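Side-chain contact in BAT-2 beta-lactamase (Bacillus atrophaeus, PDB 6W5G), which probably hydrolyses the beta-lactam ring of beta-lactam antibiotics, as a class D beta-lactamase of a Gram-positive bacterium: residues A[142-147]-A[186-191]. Sequence-based numbering, arbitrary orientation.
Sequences KDWLHR and DLPFDK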
ATOM      1  N   LYS A 142       7.727  -1.965 -17.042  1.00 13.73           N
ATOM      2  CA  LYS A 142       7.782  -0.585 -17.514  1.00 16.10           C
ATOM      3  C   LYS A 142       6.491  -0.187 -18.219  1.00 15.16           C
ATOM      4  O   LYS A 142       5.949   0.902 -17.982  1.00 14.85           O
ATOM      5  CB  LYS A 142       8.977  -0.411 -18.454  1.00 17.89           C
ATOM      6  CG  LYS A 142       9.204   1.024 -18.902  1.00 21.51           C
ATOM      7  CD  LYS A 142       9.661   1.902 -17.739  1.00 24.90           C
ATOM      8  CE  LYS A 142      10.213   3.227 -18.232  1.00 25.98           C
ATOM      9  NZ  LYS A 142      10.648   4.122 -17.120  1.00 25.99           N
ATOM     10  N   ASP A 143       5.994  -1.051 -19.111  1.00 14.60           N
ATOM     11  CA  ASP A 143       4.757  -0.750 -19.826  1.00 15.98           C
ATOM     12  C   ASP A 143       3.608  -0.523 -18.850  1.00 13.88           C
ATOM     13  O   ASP A 143       2.863   0.460 -18.964  1.00 14.25           O
ATOM     14  CB  ASP A 143       4.435  -1.881 -20.813  1.00 19.64           C
ATOM     15  CG  ASP A 143       3.121  -1.664 -21.571  1.00 26.14           C
ATOM     16  OD1 ASP A 143       2.847  -0.528 -22.005  1.00 28.57           O
ATOM     17  OD2 ASP A 143       2.372  -2.647 -21.766  1.00 29.44           O
ATOM     18  N   TRP A 144       3.473  -1.401 -17.853  1.00 14.26           N
ATOM     19  CA  TRP A 144       2.350  -1.282 -16.931  1.00 12.89           C
ATOM     20  C   TRP A 144       2.476  -0.064 -16.024  1.00 13.13           C
ATOM     21  O   TRP A 144       1.477   0.617 -15.765  1.00 13.59           O
ATOM     22  CB  TRP A 144       2.175  -2.577 -16.136  1.00 12.55           C
ATOM     23  CG  TRP A 144       1.333  -3.565 -16.881  1.00 13.70           C
ATOM     24  CD1 TRP A 144       1.763  -4.678 -17.561  1.00 15.66           C
ATOM     25  CD2 TRP A 144      -0.086  -3.511 -17.059  1.00 15.78           C
ATOM     26  NE1 TRP A 144       0.694  -5.316 -18.137  1.00 17.41           N
ATOM     27  CE2 TRP A 144      -0.452  -4.624 -17.841  1.00 16.91           C
ATOM     28  CE3 TRP A 144      -1.083  -2.629 -16.630  1.00 16.64           C
ATOM     29  CZ2 TRP A 144      -1.780  -4.882 -18.207  1.00 17.52           C
ATOM     30  CZ3 TRP A 144      -2.408  -2.887 -16.997  1.00 17.37           C
ATOM     31  CH2 TRP A 144      -2.740  -4.006 -17.773  1.00 17.60           C
ATOM     32  N   LEU A 145       3.686   0.239 -15.534  1.00 12.45           N
ATOM     33  CA  LEU A 145       3.826   1.413 -14.676  1.00 12.53           C
ATOM     34  C   LEU A 145       3.593   2.695 -15.460  1.00 13.80           C
ATOM     35  O   LEU A 145       3.124   3.688 -14.899  1.00 13.80           O
ATOM     36  CB  LEU A 145       5.194   1.440 -13.984  1.00 12.38           C
ATOM     37  CG  LEU A 145       5.417   0.326 -12.948  1.00 13.13           C
ATOM     38  CD1 LEU A 145       6.708   0.524 -12.158  1.00 15.60           C
ATOM     39  CD2 LEU A 145       4.231   0.183 -11.995  1.00 13.33           C
ATOM     40  N   HIS A 146       3.913   2.693 -16.751  1.00 15.84           N
ATOM     41  CA  HIS A 146       3.577   3.846 -17.573  1.00 18.33           C
ATOM     42  C   HIS A 146       2.075   3.928 -17.785  1.00 18.67           C
ATOM     43  O   HIS A 146       1.490   5.017 -17.740  1.00 18.70           O
ATOM     44  CB  HIS A 146       4.292   3.756 -18.920  1.00 19.53           C
ATOM     45  CG  HIS A 146       4.132   4.981 -19.766  1.00 21.39           C
ATOM     46  ND1 HIS A 146       4.590   6.220 -19.371  1.00 22.37           N
ATOM     47  CD2 HIS A 146       3.552   5.163 -20.976  1.00 22.52           C
ATOM     48  CE1 HIS A 146       4.304   7.110 -20.304  1.00 23.46           C
ATOM     49  NE2 HIS A 146       3.675   6.494 -21.289  1.00 23.92           N
ATOM     50  N   ARG A 147       1.434   2.783 -18.021  1.00 17.70           N
ATOM     51  CA  ARG A 147       0.004   2.777 -18.285  1.00 19.26           C
ATOM     52  C   ARG A 147      -0.785   3.296 -17.090  1.00 19.29           C
ATOM     53  O   ARG A 147      -1.791   3.999 -17.260  1.00 20.80           O
ATOM     54  CB  ARG A 147      -0.433   1.368 -18.655  1.00 20.82           C
ATOM     55  CG  ARG A 147      -1.760   1.314 -19.298  1.00 23.30           C
ATOM     56  CD  ARG A 147      -1.937  -0.020 -19.963  1.00 24.30           C
ATOM     57  NE  ARG A 147      -3.290  -0.163 -20.449  1.00 24.76           N
ATOM     58  CZ  ARG A 147      -3.815  -1.330 -20.790  1.00 23.61           C
ATOM     59  NH1 ARG A 147      -3.076  -2.425 -20.699  1.00 25.30           N
ATOM     60  NH2 ARG A 147      -5.058  -1.393 -21.232  1.00 24.57           N
ATOM     61  N   ASP A 186     -11.054   2.290 -11.482  1.00 16.02           N
ATOM     62  CA  ASP A 186     -10.646   3.134 -12.604  1.00 18.83           C
ATOM     63  C   ASP A 186      -9.171   2.885 -12.919  1.00 17.50           C
ATOM     64  O   ASP A 186      -8.336   3.789 -12.886  1.00 19.28           O
ATOM     65  CB  ASP A 186     -10.878   4.603 -12.261  1.00 21.43           C
ATOM     66  CG  ASP A 186     -12.347   4.956 -12.130  1.00 27.71           C
ATOM     67  OD1 ASP A 186     -13.184   4.337 -12.826  1.00 31.30           O
ATOM     68  OD2 ASP A 186     -12.661   5.868 -11.331  1.00 28.78           O
ATOM     69  N   LEU A 187      -8.854   1.627 -13.192  1.00 15.54           N
ATOM     70  CA  LEU A 187      -7.537   1.198 -13.631  1.00 13.63           C
ATOM     71  C   LEU A 187      -7.736   0.213 -14.767  1.00 13.76           C
ATOM     72  O   LEU A 187      -8.786  -0.434 -14.856  1.00 16.23           O
ATOM     73  CB  LEU A 187      -6.779   0.484 -12.503  1.00 13.89           C
ATOM     74  CG  LEU A 187      -6.301   1.346 -11.336  1.00 13.15           C
ATOM     75  CD1 LEU A 187      -5.738   0.468 -10.230  1.00 14.08           C
ATOM     76  CD2 LEU A 187      -5.282   2.397 -11.783  1.00 13.48           C
ATOM     77  N   PRO A 188      -6.740   0.050 -15.634  1.00 13.30           N
ATOM     78  CA  PRO A 188      -6.899  -0.862 -16.778  1.00 14.42           C
ATOM     79  C   PRO A 188      -6.608  -2.323 -16.466  1.00 15.15           C
ATOM     80  O   PRO A 188      -5.926  -3.001 -17.240  1.00 17.29           O
ATOM     81  CB  PRO A 188      -5.908  -0.306 -17.807  1.00 16.59           C
ATOM     82  CG  PRO A 188      -4.854   0.350 -16.998  1.00 17.22           C
ATOM     83  CD  PRO A 188      -5.481   0.812 -15.695  1.00 15.30           C
ATOM     84  N   PHE A 189      -7.117  -2.827 -15.350  1.00 13.19           N
ATOM     85  CA  PHE A 189      -7.021  -4.240 -15.009  1.00 12.18           C
ATOM     86  C   PHE A 189      -8.406  -4.870 -15.075  1.00 12.66           C
ATOM     87  O   PHE A 189      -9.425  -4.182 -14.968  1.00 13.64           O
ATOM     88  CB  PHE A 189      -6.457  -4.425 -13.590  1.00 11.84           C
ATOM     89  CG  PHE A 189      -5.055  -3.907 -13.426  1.00 11.86           C
ATOM     90  CD1 PHE A 189      -3.979  -4.593 -13.970  1.00 11.44           C
ATOM     91  CD2 PHE A 189      -4.812  -2.732 -12.722  1.00 12.77           C
ATOM     92  CE1 PHE A 189      -2.684  -4.121 -13.818  1.00 11.91           C
ATOM     93  CE2 PHE A 189      -3.527  -2.249 -12.572  1.00 12.12           C
ATOM     94  CZ  PHE A 189      -2.455  -2.943 -13.132  1.00 12.28           C
ATOM     95  N   ASP A 190      -8.433  -6.195 -15.247  1.00 11.69           N
ATOM     96  CA  ASP A 190      -9.687  -6.929 -15.130  1.00 12.81           C
ATOM     97  C   ASP A 190     -10.292  -6.673 -13.754  1.00 11.91           C
ATOM     98  O   ASP A 190      -9.585  -6.655 -12.741  1.00 12.07           O
ATOM     99  CB  ASP A 190      -9.450  -8.438 -15.279  1.00 15.03           C
ATOM    100  CG  ASP A 190      -8.937  -8.840 -16.653  1.00 18.25           C
ATOM    101  OD1 ASP A 190      -9.107  -8.077 -17.618  1.00 20.33           O
ATOM    102  OD2 ASP A 190      -8.384  -9.965 -16.766  1.00 18.50           O
ATOM    103  N   LYS A 191     -11.606  -6.463 -13.720  1.00 12.19           N
ATOM    104  CA  LYS A 191     -12.266  -6.213 -12.440  1.00 12.04           C
ATOM    105  C   LYS A 191     -12.059  -7.328 -11.420  1.00 12.27           C
ATOM    106  O   LYS A 191     -11.789  -7.007 -10.247  1.00 12.15           O
ATOM    107  CB  LYS A 191     -13.752  -5.888 -12.645  1.00 13.10           C
ATOM    108  CG  LYS A 191     -13.995  -4.528 -13.305  1.00 15.00           C
ATOM    109  CD  LYS A 191     -15.470  -4.312 -13.653  1.00 16.76           C
ATOM    110  CE  LYS A 191     -16.312  -4.015 -12.413  1.00 17.32           C
ATOM    111  NZ  LYS A 191     -15.923  -2.746 -11.711  1.00 17.53           N
TER
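Arg147 reaches from the last turn of helix 138-147 across the pyrrolidine ring of Pro188. Its CB leads to a CG held anti to the backbone N (chi1 -164°), and from there the chain runs extended, so that the methylenes and the head pass along the ring in turn. Arg147 CG lies 4.0 Å from Pro188 CG, Arg147 CD is slightly farther from the same atom, and Arg147 NE comes to 3.7 Å from Pro188 CB. The guanidinium then lays one face over that CB, which stands over the border of the group rather than its centre; Arg147 CZ is 3.8 Å and Arg147 NH2 3.7 Å from Pro188 CB. Arginine suits this exposed position because its aliphatic stem and flat face can pack on apolar carbon while its charge stays near solvent.

Proline suits the loop because its ring restricts phi, here -84°, to a value compatible with the inverse gamma turn it centres, between helices 172-184 and 191-200 in the helical part of the serine beta-lactamase (penicillin-binding-protein-like) fold. Beside the arginine, partly exposed Trp144 spans from helix to loop with its long indole: Pro188 O lies at the edge, in the ring plane, 3.4 Å from Trp144 CH2. One indole face receives Phe189 CE1, 3.4 Å from Trp144 CZ3. The six-membered rings are nearly parallel, at 13°, but displaced so far that little of one lies over the other. Phe189 is buried, with Leu84 and Met194 beside it, and Trp144 packs against Ile85 of helix 81-88.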